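Local coordinates for Serine/threonine-protein kinase Tel1 (Chaetomium thermophilum, PDB 6SKY) that probably phosphorylates serine and threonine residues of proteins, using ATP, to start checkpoint signalling when DNA is damaged, at residues A[2817-2820]-A[2821-2825]; A[2912-2916]-A[2917-2921]; A[2361-2364]-A[2365-2369]. One frame throughout, in Å; residues are numbered along the deposited sequence.

Contact 1 (A[2817-2820]-A[2821-2825])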
# COMPACT_ATOMS: atom_id res chain seq x y z
N PHE A 2817 -5.76 -13.81 19.72
CA PHE A 2817 -7.06 -13.14 19.72
C PHE A 2817 -7.02 -11.87 18.88
O PHE A 2817 -7.90 -11.65 18.05
CB PHE A 2817 -7.49 -12.82 21.14
CG PHE A 2817 -8.79 -12.09 21.22
CD1 PHE A 2817 -9.97 -12.75 20.98
CD2 PHE A 2817 -8.83 -10.75 21.52
CE1 PHE A 2817 -11.16 -12.08 21.04
CE2 PHE A 2817 -10.02 -10.09 21.58
CZ PHE A 2817 -11.18 -10.76 21.34
N ARG A 2818 -6.02 -11.03 19.08
CA ARG A 2818 -5.97 -9.76 18.37
C ARG A 2818 -5.69 -9.96 16.89
O ARG A 2818 -6.30 -9.29 16.04
CB ARG A 2818 -4.91 -8.88 19.01
CG ARG A 2818 -5.10 -7.43 18.74
CD ARG A 2818 -4.08 -6.62 19.48
NE ARG A 2818 -4.33 -6.62 20.91
CZ ARG A 2818 -4.96 -5.65 21.56
NH1 ARG A 2818 -5.14 -5.73 22.86
NH2 ARG A 2818 -5.40 -4.60 20.90
N ARG A 2819 -4.82 -10.90 16.54
CA ARG A 2819 -4.55 -11.18 15.14
C ARG A 2819 -5.77 -11.77 14.45
O ARG A 2819 -6.05 -11.45 13.29
CB ARG A 2819 -3.37 -12.12 15.00
CG ARG A 2819 -2.07 -11.56 15.48
CD ARG A 2819 -1.14 -11.26 14.36
NE ARG A 2819 -0.78 -12.46 13.62
CZ ARG A 2819 -0.13 -12.44 12.47
NH1 ARG A 2819 0.16 -13.57 11.85
NH2 ARG A 2819 0.21 -11.29 11.93
N CYS A 2820 -6.53 -12.62 15.14
CA CYS A 2820 -7.70 -13.20 14.51
C CYS A 2820 -8.84 -12.21 14.41
O CYS A 2820 -9.60 -12.25 13.44
CB CYS A 2820 -8.13 -14.45 15.26
SG CYS A 2820 -7.05 -15.85 14.99
N CYS A 2821 -8.97 -11.30 15.38
CA CYS A 2821 -9.89 -10.19 15.23
C CYS A 2821 -9.55 -9.35 14.01
O CYS A 2821 -10.44 -8.97 13.25
CB CYS A 2821 -9.86 -9.32 16.49
SG CYS A 2821 -10.79 -9.92 17.87
N GLU A 2822 -8.27 -9.07 13.80
CA GLU A 2822 -7.87 -8.25 12.65
C GLU A 2822 -8.10 -8.97 11.33
O GLU A 2822 -8.57 -8.35 10.37
CB GLU A 2822 -6.42 -7.83 12.79
CG GLU A 2822 -6.22 -6.71 13.78
CD GLU A 2822 -4.78 -6.57 14.23
OE1 GLU A 2822 -3.90 -7.22 13.63
OE2 GLU A 2822 -4.53 -5.83 15.19
N PHE A 2823 -7.80 -10.26 11.26
CA PHE A 2823 -8.06 -11.01 10.03
C PHE A 2823 -9.55 -11.09 9.73
O PHE A 2823 -9.97 -10.91 8.59
CB PHE A 2823 -7.48 -12.41 10.11
CG PHE A 2823 -6.00 -12.45 10.12
CD1 PHE A 2823 -5.27 -11.65 9.27
CD2 PHE A 2823 -5.32 -13.29 10.97
CE1 PHE A 2823 -3.90 -11.69 9.28
CE2 PHE A 2823 -3.95 -13.32 10.98
CZ PHE A 2823 -3.25 -12.52 10.14
N THR A 2824 -10.37 -11.35 10.75
CA THR A 2824 -11.81 -11.41 10.55
C THR A 2824 -12.34 -10.07 10.06
O THR A 2824 -13.09 -10.02 9.08
CB THR A 2824 -12.51 -11.80 11.85
OG1 THR A 2824 -11.90 -12.96 12.39
CG2 THR A 2824 -13.96 -12.09 11.59
N LEU A 2825 -11.99 -8.98 10.73
CA LEU A 2825 -12.51 -7.68 10.35
C LEU A 2825 -12.02 -7.27 8.97
O LEU A 2825 -12.76 -6.66 8.19
CB LEU A 2825 -12.14 -6.63 11.38
CG LEU A 2825 -12.67 -5.24 11.09
CD1 LEU A 2825 -14.17 -5.25 11.12
CD2 LEU A 2825 -12.12 -4.26 12.09
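F2817, R2818, R2819 and C2820 each accept, through the backbone carbonyl, the N-H of the residue four places on, so 2817-2820 and 2821-2825 are successive turns of one alpha-helix, 2816-2828. The bond from C2821 N to F2817 O is 2.9 Å long, and those given by E2822, F2823 and T2824 are similar. C2820 O is gripped twice. Besides T2824 N it accepts from T2824 OG1 at 2.6 Å, and the two donors come from opposite faces of the carbonyl plane. T2824 OG1 stands beside its own backbone N, a setting that folds the hydroxyl back along the helix and satisfies it inside a buried position.

The F2817 ring carries a sulfur-aromatic contact of the i, i+4 kind: C2821 SG sits over one face, 3.8 Å from the ring centroid and 20° off the normal, displaced toward the rim at CZ. F2817 CG lies anti to the backbone N (chi1 178°), which carries the ring along the helix to meet the sulfur. This face of the helix packs into the kinase domain on helix 2732-2755, where F2817 and C2820 touch A2747 and C2821 touches M2751.

On another flank, R2819 and F2823 run side by side in the same direction. F2823 CZ stands over the centre of the R2819 guanidinium, 3.9 Å from R2819 CZ, with the two planes 71° apart; the ring thus presents its rim to the flat cation. R2819 NH1 also forms a salt bridge with D1928, and the guanidinium makes a cation-pi contact with Y1931. Between the side chains, R2818 offers E2822 its aliphatic part, R2818 CG lying 3.9 Å from E2822 OE2, while the nearest charged atoms, R2818 NE and E2822 OE2, remain 5.8 Å apart.

Contact 2 (A[2912-2916]-A[2917-2921])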
# COMPACT_ATOMS: atom_id res chain seq x y z
N LYS A 2912 -13.57 1.70 5.35
CA LYS A 2912 -12.12 1.58 5.36
C LYS A 2912 -11.42 2.86 5.77
O LYS A 2912 -10.25 3.04 5.43
CB LYS A 2912 -11.63 1.12 3.99
CG LYS A 2912 -12.33 -0.11 3.50
CD LYS A 2912 -11.49 -0.84 2.48
CE LYS A 2912 -12.09 -2.18 2.16
NZ LYS A 2912 -11.17 -3.03 1.37
N THR A 2913 -12.10 3.74 6.49
CA THR A 2913 -11.51 5.01 6.90
C THR A 2913 -10.35 4.79 7.87
O THR A 2913 -9.23 5.23 7.62
CB THR A 2913 -12.57 5.91 7.51
OG1 THR A 2913 -13.50 6.29 6.49
CG2 THR A 2913 -11.95 7.14 8.10
N LEU A 2914 -10.62 4.12 8.99
CA LEU A 2914 -9.56 3.73 9.90
C LEU A 2914 -8.91 2.43 9.43
O LEU A 2914 -9.44 1.71 8.59
CB LEU A 2914 -10.09 3.53 11.31
CG LEU A 2914 -10.08 4.67 12.30
CD1 LEU A 2914 -11.11 5.69 11.90
CD2 LEU A 2914 -10.39 4.13 13.67
N SER A 2915 -7.75 2.13 9.99
CA SER A 2915 -7.13 0.85 9.70
C SER A 2915 -7.75 -0.23 10.57
O SER A 2915 -8.48 0.05 11.52
CB SER A 2915 -5.63 0.92 9.90
OG SER A 2915 -5.31 1.37 11.20
N VAL A 2916 -7.47 -1.48 10.22
CA VAL A 2916 -8.02 -2.58 11.00
C VAL A 2916 -7.37 -2.63 12.37
O VAL A 2916 -8.04 -2.90 13.38
CB VAL A 2916 -7.85 -3.91 10.24
CG1 VAL A 2916 -8.55 -4.99 10.97
CG2 VAL A 2916 -8.43 -3.79 8.88
N MET A 2917 -6.08 -2.34 12.45
CA MET A 2917 -5.38 -2.32 13.73
C MET A 2917 -5.99 -1.32 14.69
O MET A 2917 -6.27 -1.64 15.84
CB MET A 2917 -3.90 -2.01 13.51
CG MET A 2917 -3.08 -2.03 14.78
SD MET A 2917 -1.58 -1.04 14.73
CE MET A 2917 -2.26 0.61 14.56
N ALA A 2918 -6.22 -0.09 14.22
CA ALA A 2918 -6.76 0.94 15.09
C ALA A 2918 -8.19 0.63 15.50
O ALA A 2918 -8.59 0.88 16.64
CB ALA A 2918 -6.70 2.29 14.38
N THR A 2919 -8.99 0.09 14.58
CA THR A 2919 -10.36 -0.27 14.89
C THR A 2919 -10.42 -1.35 15.96
O THR A 2919 -11.18 -1.25 16.92
CB THR A 2919 -11.07 -0.74 13.63
OG1 THR A 2919 -10.83 0.19 12.58
CG2 THR A 2919 -12.55 -0.81 13.88
N VAL A 2920 -9.61 -2.40 15.80
CA VAL A 2920 -9.59 -3.48 16.78
C VAL A 2920 -9.06 -2.98 18.12
O VAL A 2920 -9.54 -3.40 19.18
CB VAL A 2920 -8.78 -4.66 16.24
CG1 VAL A 2920 -8.63 -5.73 17.29
CG2 VAL A 2920 -9.46 -5.24 15.04
N ASN A 2921 -8.08 -2.08 18.11
CA ASN A 2921 -7.60 -1.50 19.36
C ASN A 2921 -8.71 -0.78 20.09
O ASN A 2921 -8.89 -0.95 21.30
CB ASN A 2921 -6.44 -0.54 19.10
CG ASN A 2921 -5.17 -1.24 18.77
OD1 ASN A 2921 -5.15 -2.45 18.55
ND2 ASN A 2921 -4.09 -0.50 18.70
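S2915 and T2919 carry the polar part of this contact, at the start of helix 2916-2927 in the FATC region. S2915 is the N-cap: its OG accepts from A2918 N in a weak but fairly straight bond of 3.5 Å, N-H...O angle 161°. The hydroxyl lies between its own backbone N and carbonyl carbon (chi1 55°), which turns it toward A2918 N. S2915 O takes two donors from T2919, OG1 at 2.6 Å and N at 3.1 Å, arriving from opposite faces of the carbonyl plane. V2920 N continues the helix with a bond of 2.9 Å to V2916 O. L2914 crosses T2919 at a slant, L2914 CB 3.6 Å from T2919 OG1.

The apolar contacts are looser. L2914 brings CD2 to 4.2 Å from A2918 CB; both residues also pack on R2260 of the second subunit. V2916 CG1 and V2920 CG2 meet at 4.2 Å, on the side of the helix that faces helix 2816-2828.

With the S2915 OG bond weak, the link between cap and first turn probably rests mainly on the doubly gripped S2915 O, whose two bonds also fix the rotation of the T2919 hydroxyl.

Contact 3 (A[2361-2364]-A[2365-2369])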
# COMPACT_ATOMS: atom_id res chain seq x y z
N GLN A 2361 -39.61 14.11 -23.47
CA GLN A 2361 -38.87 13.24 -24.37
C GLN A 2361 -37.55 12.80 -23.75
O GLN A 2361 -37.17 11.62 -23.84
CB GLN A 2361 -38.63 13.95 -25.71
CG GLN A 2361 -38.53 13.01 -26.89
CD GLN A 2361 -38.52 13.74 -28.22
OE1 GLN A 2361 -38.50 14.97 -28.27
NE2 GLN A 2361 -38.54 12.99 -29.31
N GLU A 2362 -36.85 13.73 -23.10
CA GLU A 2362 -35.61 13.36 -22.42
C GLU A 2362 -35.85 12.33 -21.33
O GLU A 2362 -35.08 11.36 -21.18
CB GLU A 2362 -34.96 14.61 -21.84
CG GLU A 2362 -33.79 14.34 -20.91
CD GLU A 2362 -32.49 14.14 -21.66
OE1 GLU A 2362 -32.52 13.99 -22.90
OE2 GLU A 2362 -31.43 14.15 -21.00
N LEU A 2363 -36.92 12.51 -20.56
CA LEU A 2363 -37.21 11.58 -19.48
C LEU A 2363 -37.60 10.21 -20.01
O LEU A 2363 -37.21 9.18 -19.44
CB LEU A 2363 -38.31 12.14 -18.59
CG LEU A 2363 -38.48 11.45 -17.25
CD1 LEU A 2363 -37.13 11.28 -16.59
CD2 LEU A 2363 -39.40 12.25 -16.37
N ARG A 2364 -38.37 10.16 -21.10
CA ARG A 2364 -38.66 8.87 -21.72
C ARG A 2364 -37.39 8.17 -22.15
O ARG A 2364 -37.25 6.96 -21.96
CB ARG A 2364 -39.59 9.05 -22.92
CG ARG A 2364 -40.98 9.51 -22.59
CD ARG A 2364 -41.61 8.64 -21.52
NE ARG A 2364 -43.03 8.93 -21.37
CZ ARG A 2364 -43.75 8.60 -20.30
NH1 ARG A 2364 -45.04 8.90 -20.25
NH2 ARG A 2364 -43.18 7.98 -19.28
N ARG A 2365 -36.46 8.91 -22.75
CA ARG A 2365 -35.20 8.29 -23.17
C ARG A 2365 -34.47 7.68 -21.98
O ARG A 2365 -34.02 6.52 -22.04
CB ARG A 2365 -34.33 9.33 -23.87
CG ARG A 2365 -33.15 8.75 -24.63
CD ARG A 2365 -32.35 9.85 -25.28
NE ARG A 2365 -31.95 10.86 -24.31
CZ ARG A 2365 -30.83 10.81 -23.60
NH1 ARG A 2365 -30.55 11.77 -22.73
NH2 ARG A 2365 -29.99 9.80 -23.76
N VAL A 2366 -34.35 8.43 -20.89
CA VAL A 2366 -33.61 7.92 -19.73
C VAL A 2366 -34.30 6.70 -19.13
O VAL A 2366 -33.65 5.69 -18.80
CB VAL A 2366 -33.42 9.03 -18.69
CG1 VAL A 2366 -32.82 8.46 -17.43
CG2 VAL A 2366 -32.53 10.10 -19.24
N GLU A 2367 -35.62 6.75 -18.98
CA GLU A 2367 -36.32 5.62 -18.40
C GLU A 2367 -36.28 4.40 -19.29
O GLU A 2367 -36.25 3.27 -18.79
CB GLU A 2367 -37.76 6.00 -18.10
CG GLU A 2367 -37.92 6.89 -16.90
CD GLU A 2367 -39.34 7.38 -16.75
OE1 GLU A 2367 -40.15 7.10 -17.65
OE2 GLU A 2367 -39.64 8.03 -15.73
N GLN A 2368 -36.25 4.57 -20.61
CA GLN A 2368 -36.13 3.42 -21.49
C GLN A 2368 -34.75 2.78 -21.36
O GLN A 2368 -34.62 1.55 -21.38
CB GLN A 2368 -36.41 3.82 -22.93
CG GLN A 2368 -36.50 2.65 -23.86
CD GLN A 2368 -37.60 1.69 -23.47
OE1 GLN A 2368 -38.67 2.10 -23.04
NE2 GLN A 2368 -37.33 0.39 -23.60
N THR A 2369 -33.71 3.60 -21.24
CA THR A 2369 -32.38 3.06 -20.99
C THR A 2369 -32.36 2.22 -19.71
O THR A 2369 -31.83 1.10 -19.69
CB THR A 2369 -31.37 4.19 -20.92
OG1 THR A 2369 -30.97 4.56 -22.24
CG2 THR A 2369 -30.15 3.77 -20.15
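Q2361, E2362, L2363 and R2364 accept the N-H groups of R2365, V2366, E2367 and Q2368 in turn, O to N 2.9 to 3.0 Å, within the long helix 2348-2387 of the FAT region. E2362 and R2365 lie alongside, their side chains pointing the same way, and form an i, i+3 salt bridge. R2365 NH1 donates to E2362 OE1 at 3.0 Å, almost in the guanidinium plane but 45° out of the carboxylate plane; R2365 NE adds a weak bond to the same oxygen at 3.5 Å. A bend at R2365 chi3 (54°) folds the guanidinium back to the acid. With an alanine here in place of E2362, the R2365 guanidinium is likely to lose its acidic mate and be freer to turn.

A second, longer salt bridge spans R2364 NH2 and E2367 OE1, 3.6 Å apart at the edge of the guanidinium. E2367 OE2 meanwhile rests 3.9 Å from L2363 CG. L2363, with V2366, packs on L2315 of helix 2306-2328, so the apolar flank seats this turn on its neighbour. Opposite charges spaced three residues apart are thus paired twice along the turn, and being near the surface both bridges are probably softened by solvent.

In the fold
Along the chain contact 3 comes first, in helix 2348-2387 of the FAT region, then contact 1 in helix 2816-2828 of the kinase domain, and last contact 2 at the start of helix 2916-2927 in FATC. Contacts 1 and 2 are neighbours, their centres 11 Å apart: V2916 and V2920 pack against E2822 and L2825, and R2818 NH2 makes a weak hydrogen bond to N2921 OD1, so FATC is laid directly on the kinase domain. Contact 3 stands apart, its centre about 44 Å from contact 2 and 49 Å from contact 1. Contacts 2 and 3 lie at the dimer interface, N2921 hydrogen-bonding A2259 O and E2362 packing on T2703 of the second subunit, which contact 1 does not touch.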